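PDB 5KAU: SA2223 protein from Staphylococcus aureus, which probably acts as a multidrug-binding protein of the integron-associated effector-binding family, and is seen here holding the dye rhodamine 6G. Local coordinates for residues 56-61 / 132-137; 98-103 / 148-153. All coordinates share one frame; numbering follows the deposited sequence. Where two conformers were deposited one is given.

Interaction 1: 56-61 / 132-137; sequences GILGLC and PFFELY. With RHQ (rhodamine 6g), chain B.
C61, Y137 and G59 bury the most surface where strands 57-61 and 133-137 pair antiparallel in the barrel of this effector-binding domain, a GyrI-like fold, to judge by its family. Six backbone hydrogen bonds join I57 to Y137, G59 to E135 and C61 to F133. C61 stands beside F133: its CB lies 3.5 Å from F133 CZ, over one ring face. F133 CG sits between its backbone N and carbonyl carbon (chi1 61°), which swings the ring across to the small cysteine. On the other face of the sheet, L58 CD2 lies over the centre of the F134 ring, a CH-pi contact 3.8 Å from the centroid, with L60 alongside.

G59, lacking a side chain, leaves room for the E135 carboxylate and the Y137 ring. The edge of that ring faces I57 O, and one face meets rhodamine 6G near C6. Y137 OH donates to E135 OE1 at 2.7 Å, from above the carboxylate plane, and Y71 OH bonds the same oxygen. Held in this way, the acidic group, which would suit a cationic dye, approaches one N-ethyl group of the dye: E135 OE1 is 3.3 Å from RHQ C22.

Interaction 2: 98-103 / 148-153; sequences VFEAQG and ITEIWM
V98 packs flat against W152 at the tight end of this antiparallel pairing between strands 98-102 and 148-153. V98 CG2 lies over the six-membered part of the indole, 3.7 Å from its centroid and 17° off the ring normal, and CG1 reaches the pyrrole side near NE1. With CG1 anti to the backbone N (chi1 -178°), both methyls spread across the indole, a use to which a beta-branched residue is well suited. The indole is also tied down at its nitrogen: W152 NE1 donates to E150 OE1 at 3.1 Å.

Four backbone hydrogen bonds hold F99 to I151 and A101 to T149. On the face that carries these residues, the F99 ring turns its edge to I151 O, and F99 CE1 touches M153 CG at 3.9 Å, the flexible methionine crossing the phenylalanine at about a right angle. A101 is small enough to sit beside T149 without crowding. Near the strand end, a water donates to A101 O and G103 O and accepts from T149 OG1, using the threonine hydroxyl to link the strands.

Farther along the face that carries V98 and W152, the packing loosens toward solvent at E100, Q102, I148 and E150. I148 CG2 rests on the aliphatic part of E100, and its CG1 branch lies against the extended Q102, whose NE2 bonds K146 O. E100 OE2 and E150 OE2 stand 4.5 Å apart; a water lies between the two carboxylates, though its doubtful 2.5 Å approach to E150 OE2 leaves its role uncertain.

Helix 107-120 covers the A101, T149 and M153 side, strand 133-137 continues the sheet beyond 148-153, and strand 4-20 packs on V98 and W152.

Overall arrangement
After strand 4-20 and helices 26-39 and 42-49 the chain lays down 56-61, then 98-103, then 132-137, which returns to 56-61 and closes the loop of interaction 1. Soon afterwards 148-153 comes back to 98-103 and closes interaction 2. The two loops therefore cross rather than nest, and helix 107-120 is common to both. Strands 133-137 and 148-155 follow one another in the chain and are neighbours in the barrel, where L136 N lies 2.7 Å from E150 O, a probable hydrogen bond. The order 57-63, 133-137, 148-155, 87-102 is thus one continuous run of sheet, joining the dye-contacting strand of interaction 1 to the more peripheral pairing of interaction 2.

Interaction 1: 56-61 / 132-137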
loop_
_atom_site.group_PDB
_atom_site.type_symbol
_atom_site.label_atom_id
_atom_site.label_comp_id
_atom_site.label_asym_id
_atom_site.label_seq_id
_atom_site.Cartn_x
_atom_site.Cartn_y
_atom_site.Cartn_z
ATOM N N GLY A 56 -2.136 11.078 1.976
ATOM C CA GLY A 56 -1.430 10.218 2.920
ATOM C C GLY A 56 -0.190 9.570 2.329
ATOM O O GLY A 56 0.220 9.868 1.212
ATOM N N ILE A 57 0.433 8.726 3.129
ATOM C CA ILE A 57 1.624 8.036 2.731
ATOM C C ILE A 57 1.253 6.592 2.413
ATOM O O ILE A 57 0.512 5.959 3.172
ATOM C CB ILE A 57 2.673 8.063 3.836
ATOM C CG1 ILE A 57 2.928 9.490 4.248
ATOM C CG2 ILE A 57 3.954 7.415 3.300
ATOM C CD1 ILE A 57 3.705 9.599 5.527
ATOM N N LEU A 58 1.744 6.087 1.285
ATOM C CA LEU A 58 1.566 4.689 0.877
ATOM C C LEU A 58 2.689 3.766 1.349
ATOM O O LEU A 58 3.871 4.118 1.326
ATOM C CB LEU A 58 1.482 4.585 -0.635
ATOM C CG LEU A 58 0.234 5.102 -1.312
ATOM C CD1 LEU A 58 0.396 6.593 -1.399
ATOM C CD2 LEU A 58 0.161 4.435 -2.645
ATOM N N GLY A 59 2.297 2.584 1.824
ATOM C CA GLY A 59 3.219 1.479 1.993
ATOM C C GLY A 59 2.820 0.376 1.033
ATOM O O GLY A 59 1.850 -0.333 1.232
ATOM N N LEU A 60 3.500 0.337 -0.085
ATOM C CA LEU A 60 3.186 -0.615 -1.169
ATOM C C LEU A 60 3.950 -1.901 -1.077
ATOM O O LEU A 60 5.187 -1.904 -0.934
ATOM C CB LEU A 60 3.512 -0.026 -2.536
ATOM C CG LEU A 60 2.797 1.291 -2.745
ATOM C CD1 LEU A 60 3.771 2.420 -2.699
ATOM C CD2 LEU A 60 1.983 1.246 -4.082
ATOM N N CYS A 61 3.241 -2.995 -1.223
ATOM C CA CYS A 61 3.876 -4.277 -1.399
ATOM C C CYS A 61 3.916 -4.575 -2.912
ATOM O O CYS A 61 2.873 -4.728 -3.536
ATOM C CB CYS A 61 3.115 -5.344 -0.600
ATOM S SG CYS A 61 3.208 -5.061 1.252
ATOM N N PRO A 132 0.687 -4.171 -7.490
ATOM C CA PRO A 132 0.996 -3.814 -6.108
ATOM C C PRO A 132 -0.293 -3.696 -5.284
ATOM O O PRO A 132 -1.294 -3.215 -5.805
ATOM C CB PRO A 132 1.660 -2.407 -6.227
ATOM C CG PRO A 132 2.175 -2.407 -7.706
ATOM C CD PRO A 132 1.156 -3.157 -8.458
ATOM N N PHE A 133 -0.226 -3.985 -3.981
ATOM C CA PHE A 133 -1.336 -3.569 -3.113
ATOM C C PHE A 133 -0.720 -2.718 -2.070
ATOM O O PHE A 133 0.490 -2.780 -1.888
ATOM C CB PHE A 133 -2.095 -4.729 -2.488
ATOM C CG PHE A 133 -1.253 -5.623 -1.588
ATOM C CD1 PHE A 133 -1.158 -5.374 -0.254
ATOM C CD2 PHE A 133 -0.608 -6.753 -2.089
ATOM C CE1 PHE A 133 -0.380 -6.206 0.581
ATOM C CE2 PHE A 133 0.166 -7.586 -1.226
ATOM C CZ PHE A 133 0.238 -7.296 0.091
ATOM N N PHE A 134 -1.499 -1.919 -1.373
ATOM C CA PHE A 134 -0.898 -0.982 -0.443
ATOM C C PHE A 134 -1.767 -0.592 0.757
ATOM O O PHE A 134 -3.021 -0.663 0.724
ATOM C CB PHE A 134 -0.476 0.269 -1.180
ATOM C CG PHE A 134 -1.594 1.042 -1.874
ATOM C CD1 PHE A 134 -2.310 2.075 -1.195
ATOM C CD2 PHE A 134 -1.860 0.862 -3.189
ATOM C CE1 PHE A 134 -3.230 2.823 -1.813
ATOM C CE2 PHE A 134 -2.861 1.599 -3.799
ATOM C CZ PHE A 134 -3.534 2.568 -3.111
ATOM N N GLU A 135 -1.034 -0.167 1.791
ATOM C CA GLU A 135 -1.531 0.549 2.982
ATOM C C GLU A 135 -1.520 1.998 2.670
ATOM O O GLU A 135 -0.493 2.509 2.132
ATOM C CB GLU A 135 -0.621 0.232 4.188
ATOM C CG GLU A 135 -0.474 -1.239 4.415
ATOM C CD GLU A 135 0.919 -1.673 4.837
ATOM O OE1 GLU A 135 1.673 -0.871 5.429
ATOM O OE2 GLU A 135 1.206 -2.889 4.590
ATOM N N LEU A 136 -2.590 2.698 3.071
ATOM C CA LEU A 136 -2.652 4.157 2.885
ATOM C C LEU A 136 -2.837 4.792 4.241
ATOM O O LEU A 136 -3.804 4.534 4.875
ATOM C CB LEU A 136 -3.750 4.598 1.912
ATOM C CG LEU A 136 -3.861 6.100 1.629
ATOM C CD1 LEU A 136 -2.676 6.608 0.908
ATOM C CD2 LEU A 136 -5.021 6.345 0.770
ATOM N N TYR A 137 -1.891 5.638 4.629
ATOM C CA TYR A 137 -1.841 6.264 5.961
ATOM C C TYR A 137 -2.056 7.705 5.821
ATOM O O TYR A 137 -1.127 8.450 5.485
ATOM C CB TYR A 137 -0.494 6.076 6.679
ATOM C CG TYR A 137 -0.130 4.614 6.910
ATOM C CD1 TYR A 137 -0.478 3.953 8.079
ATOM C CD2 TYR A 137 0.540 3.904 5.924
ATOM C CE1 TYR A 137 -0.153 2.610 8.248
ATOM C CE2 TYR A 137 0.839 2.563 6.079
ATOM C CZ TYR A 137 0.508 1.931 7.276
ATOM O OH TYR A 137 0.768 0.615 7.475
HETATM C C1 RHQ B . 3.933 2.918 10.170
HETATM C C2 RHQ B . 4.773 2.861 11.278
HETATM C C3 RHQ B . 5.029 4.092 11.950
HETATM C C4 RHQ B . 4.487 5.270 11.539
HETATM C C5 RHQ B . 3.623 5.293 10.396
HETATM C C6 RHQ B . 3.368 4.097 9.714
HETATM O O1 RHQ B . 3.636 1.789 9.482
HETATM C C7 RHQ B . 4.141 0.577 9.863
HETATM C C8 RHQ B . 4.999 0.473 10.967
HETATM C C9 RHQ B . 5.278 1.629 11.685
HETATM C C10 RHQ B . 3.768 -0.507 9.100
HETATM C C11 RHQ B . 4.271 -1.771 9.427
HETATM C C12 RHQ B . 5.158 -1.906 10.553
HETATM C C13 RHQ B . 5.499 -0.820 11.290
HETATM N N1 RHQ B . 3.947 -2.872 8.702
HETATM C C14 RHQ B . 6.222 1.547 12.762
HETATM C C15 RHQ B . 7.476 1.306 12.219
HETATM C C16 RHQ B . 8.588 1.212 13.012
HETATM C C17 RHQ B . 8.413 1.409 14.351
HETATM C C18 RHQ B . 7.150 1.683 14.915
HETATM C C19 RHQ B . 6.003 1.775 14.135
HETATM C C20 RHQ B . 5.694 -3.237 10.929
HETATM C C21 RHQ B . 4.760 6.526 12.309
HETATM C C22 RHQ B . 2.902 -2.904 7.673
HETATM C C23 RHQ B . 1.509 -2.829 8.279
HETATM N N2 RHQ B . 3.125 6.503 9.996
HETATM C C24 RHQ B . 2.142 6.704 8.924
HETATM C C25 RHQ B . 1.738 8.168 8.831
HETATM C C26 RHQ B . 4.806 2.480 14.643
HETATM O O27 RHQ B . 3.694 2.255 13.930
HETATM O O2 RHQ B . 4.846 3.563 15.214
HETATM C C28 RHQ B . 3.890 3.633 16.242
HETATM C C29 RHQ B . 4.312 4.716 17.214
HETATM O O HOH W 1 1.482 -3.362 1.682
#

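Interaction 2: 98-103 / 148-153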
loop_
_atom_site.group_PDB
_atom_site.type_symbol
_atom_site.label_atom_id
_atom_site.label_comp_id
_atom_site.label_asym_id
_atom_site.label_seq_id
_atom_site.Cartn_x
_atom_site.Cartn_y
_atom_site.Cartn_z
ATOM N N VAL A 98 -11.310 -1.676 -1.253
ATOM C CA VAL A 98 -10.623 -0.845 -0.265
ATOM C C VAL A 98 -11.236 -1.169 1.073
ATOM O O VAL A 98 -12.443 -1.039 1.263
ATOM C CB VAL A 98 -10.708 0.604 -0.585
ATOM C CG1 VAL A 98 -9.935 1.453 0.446
ATOM C CG2 VAL A 98 -10.199 0.839 -1.966
ATOM N N PHE A 99 -10.366 -1.651 1.959
ATOM C CA PHE A 99 -10.735 -2.027 3.331
ATOM C C PHE A 99 -10.204 -1.045 4.390
ATOM O O PHE A 99 -9.242 -0.352 4.139
ATOM C CB PHE A 99 -10.165 -3.411 3.638
ATOM C CG PHE A 99 -10.535 -4.478 2.643
ATOM C CD1 PHE A 99 -9.786 -4.688 1.499
ATOM C CD2 PHE A 99 -11.638 -5.298 2.874
ATOM C CE1 PHE A 99 -10.131 -5.696 0.572
ATOM C CE2 PHE A 99 -11.984 -6.301 1.959
ATOM C CZ PHE A 99 -11.218 -6.478 0.780
ATOM N N GLU A 100 -10.819 -1.001 5.562
ATOM C CA GLU A 100 -10.372 -0.148 6.652
ATOM C C GLU A 100 -9.897 -0.972 7.826
ATOM O O GLU A 100 -10.614 -1.869 8.289
ATOM C CB GLU A 100 -11.481 0.822 7.138
ATOM C CG GLU A 100 -11.861 1.836 6.039
ATOM C CD GLU A 100 -12.868 2.886 6.518
ATOM O OE1 GLU A 100 -13.531 2.632 7.527
ATOM O OE2 GLU A 100 -12.980 3.946 5.882
ATOM N N ALA A 101 -8.704 -0.614 8.306
ATOM C CA ALA A 101 -8.215 -1.083 9.586
ATOM C C ALA A 101 -8.201 0.061 10.570
ATOM O O ALA A 101 -7.525 1.109 10.369
ATOM C CB ALA A 101 -6.812 -1.671 9.467
ATOM N N GLN A 102 -8.959 -0.127 11.627
ATOM C CA GLN A 102 -9.082 0.891 12.640
ATOM C C GLN A 102 -8.405 0.389 13.892
ATOM O O GLN A 102 -8.688 -0.701 14.421
ATOM C CB GLN A 102 -10.564 1.251 12.926
ATOM C CG GLN A 102 -10.714 2.456 13.856
ATOM C CD GLN A 102 -12.115 3.019 13.861
ATOM O OE1 GLN A 102 -13.098 2.287 13.796
ATOM N NE2 GLN A 102 -12.205 4.340 13.918
ATOM N N GLY A 103 -7.523 1.218 14.389
ATOM C CA GLY A 103 -6.731 0.888 15.558
ATOM C C GLY A 103 -5.328 1.445 15.376
ATOM O O GLY A 103 -4.987 2.012 14.277
ATOM N N ILE A 148 -7.604 5.279 11.296
ATOM C CA ILE A 148 -7.949 4.367 10.202
ATOM C C ILE A 148 -6.859 4.320 9.155
ATOM O O ILE A 148 -6.551 5.358 8.547
ATOM C CB ILE A 148 -9.232 4.776 9.528
ATOM C CG1 ILE A 148 -10.374 4.695 10.556
ATOM C CG2 ILE A 148 -9.520 3.869 8.318
ATOM C CD1 ILE A 148 -11.626 5.395 10.113
ATOM N N THR A 149 -6.282 3.125 8.952
ATOM C CA THR A 149 -5.423 2.804 7.789
ATOM C C THR A 149 -6.287 2.156 6.678
ATOM O O THR A 149 -7.113 1.301 7.001
ATOM C CB THR A 149 -4.330 1.836 8.201
ATOM O OG1 THR A 149 -3.619 2.423 9.292
ATOM C CG2 THR A 149 -3.368 1.517 7.073
ATOM N N GLU A 150 -6.168 2.597 5.424
ATOM C CA GLU A 150 -6.890 1.945 4.337
ATOM C C GLU A 150 -5.943 0.903 3.728
ATOM O O GLU A 150 -4.705 1.100 3.702
ATOM C CB GLU A 150 -7.344 2.915 3.287
ATOM C CG GLU A 150 -8.300 3.952 3.859
ATOM C CD GLU A 150 -8.820 4.908 2.801
ATOM O OE1 GLU A 150 -8.177 5.059 1.755
ATOM O OE2 GLU A 150 -9.891 5.504 3.023
ATOM N N ILE A 151 -6.532 -0.216 3.301
ATOM C CA ILE A 151 -5.837 -1.277 2.597
ATOM C C ILE A 151 -6.499 -1.395 1.212
ATOM O O ILE A 151 -7.711 -1.678 1.101
ATOM C CB ILE A 151 -5.922 -2.593 3.363
ATOM C CG1 ILE A 151 -5.177 -2.487 4.706
ATOM C CG2 ILE A 151 -5.344 -3.731 2.534
ATOM C CD1 ILE A 151 -5.447 -3.611 5.615
ATOM N N TRP A 152 -5.691 -1.202 0.182
ATOM C CA TRP A 152 -6.117 -1.201 -1.192
ATOM C C TRP A 152 -5.588 -2.423 -1.923
ATOM O O TRP A 152 -4.361 -2.565 -2.111
ATOM C CB TRP A 152 -5.622 0.048 -1.899
ATOM C CG TRP A 152 -6.192 1.338 -1.424
ATOM C CD1 TRP A 152 -6.103 1.890 -0.162
ATOM C CD2 TRP A 152 -6.904 2.274 -2.222
ATOM N NE1 TRP A 152 -6.744 3.097 -0.135
ATOM C CE2 TRP A 152 -7.245 3.360 -1.391
ATOM C CE3 TRP A 152 -7.300 2.313 -3.586
ATOM C CZ2 TRP A 152 -7.924 4.445 -1.857
ATOM C CZ3 TRP A 152 -7.982 3.385 -4.047
ATOM C CH2 TRP A 152 -8.307 4.444 -3.178
ATOM N N MET A 153 -6.544 -3.286 -2.343
ATOM C CA MET A 153 -6.290 -4.536 -3.039
ATOM C C MET A 153 -6.833 -4.479 -4.450
ATOM O O MET A 153 -8.044 -4.321 -4.619
ATOM C CB MET A 153 -6.964 -5.741 -2.348
ATOM C CG MET A 153 -6.547 -5.930 -0.902
ATOM S SD MET A 153 -4.760 -6.501 -0.795
ATOM C CE MET A 153 -4.384 -6.713 0.940
HETATM O O HOH W 2 -11.008 5.941 5.181
HETATM O O HOH W 3 -4.995 1.496 11.562
#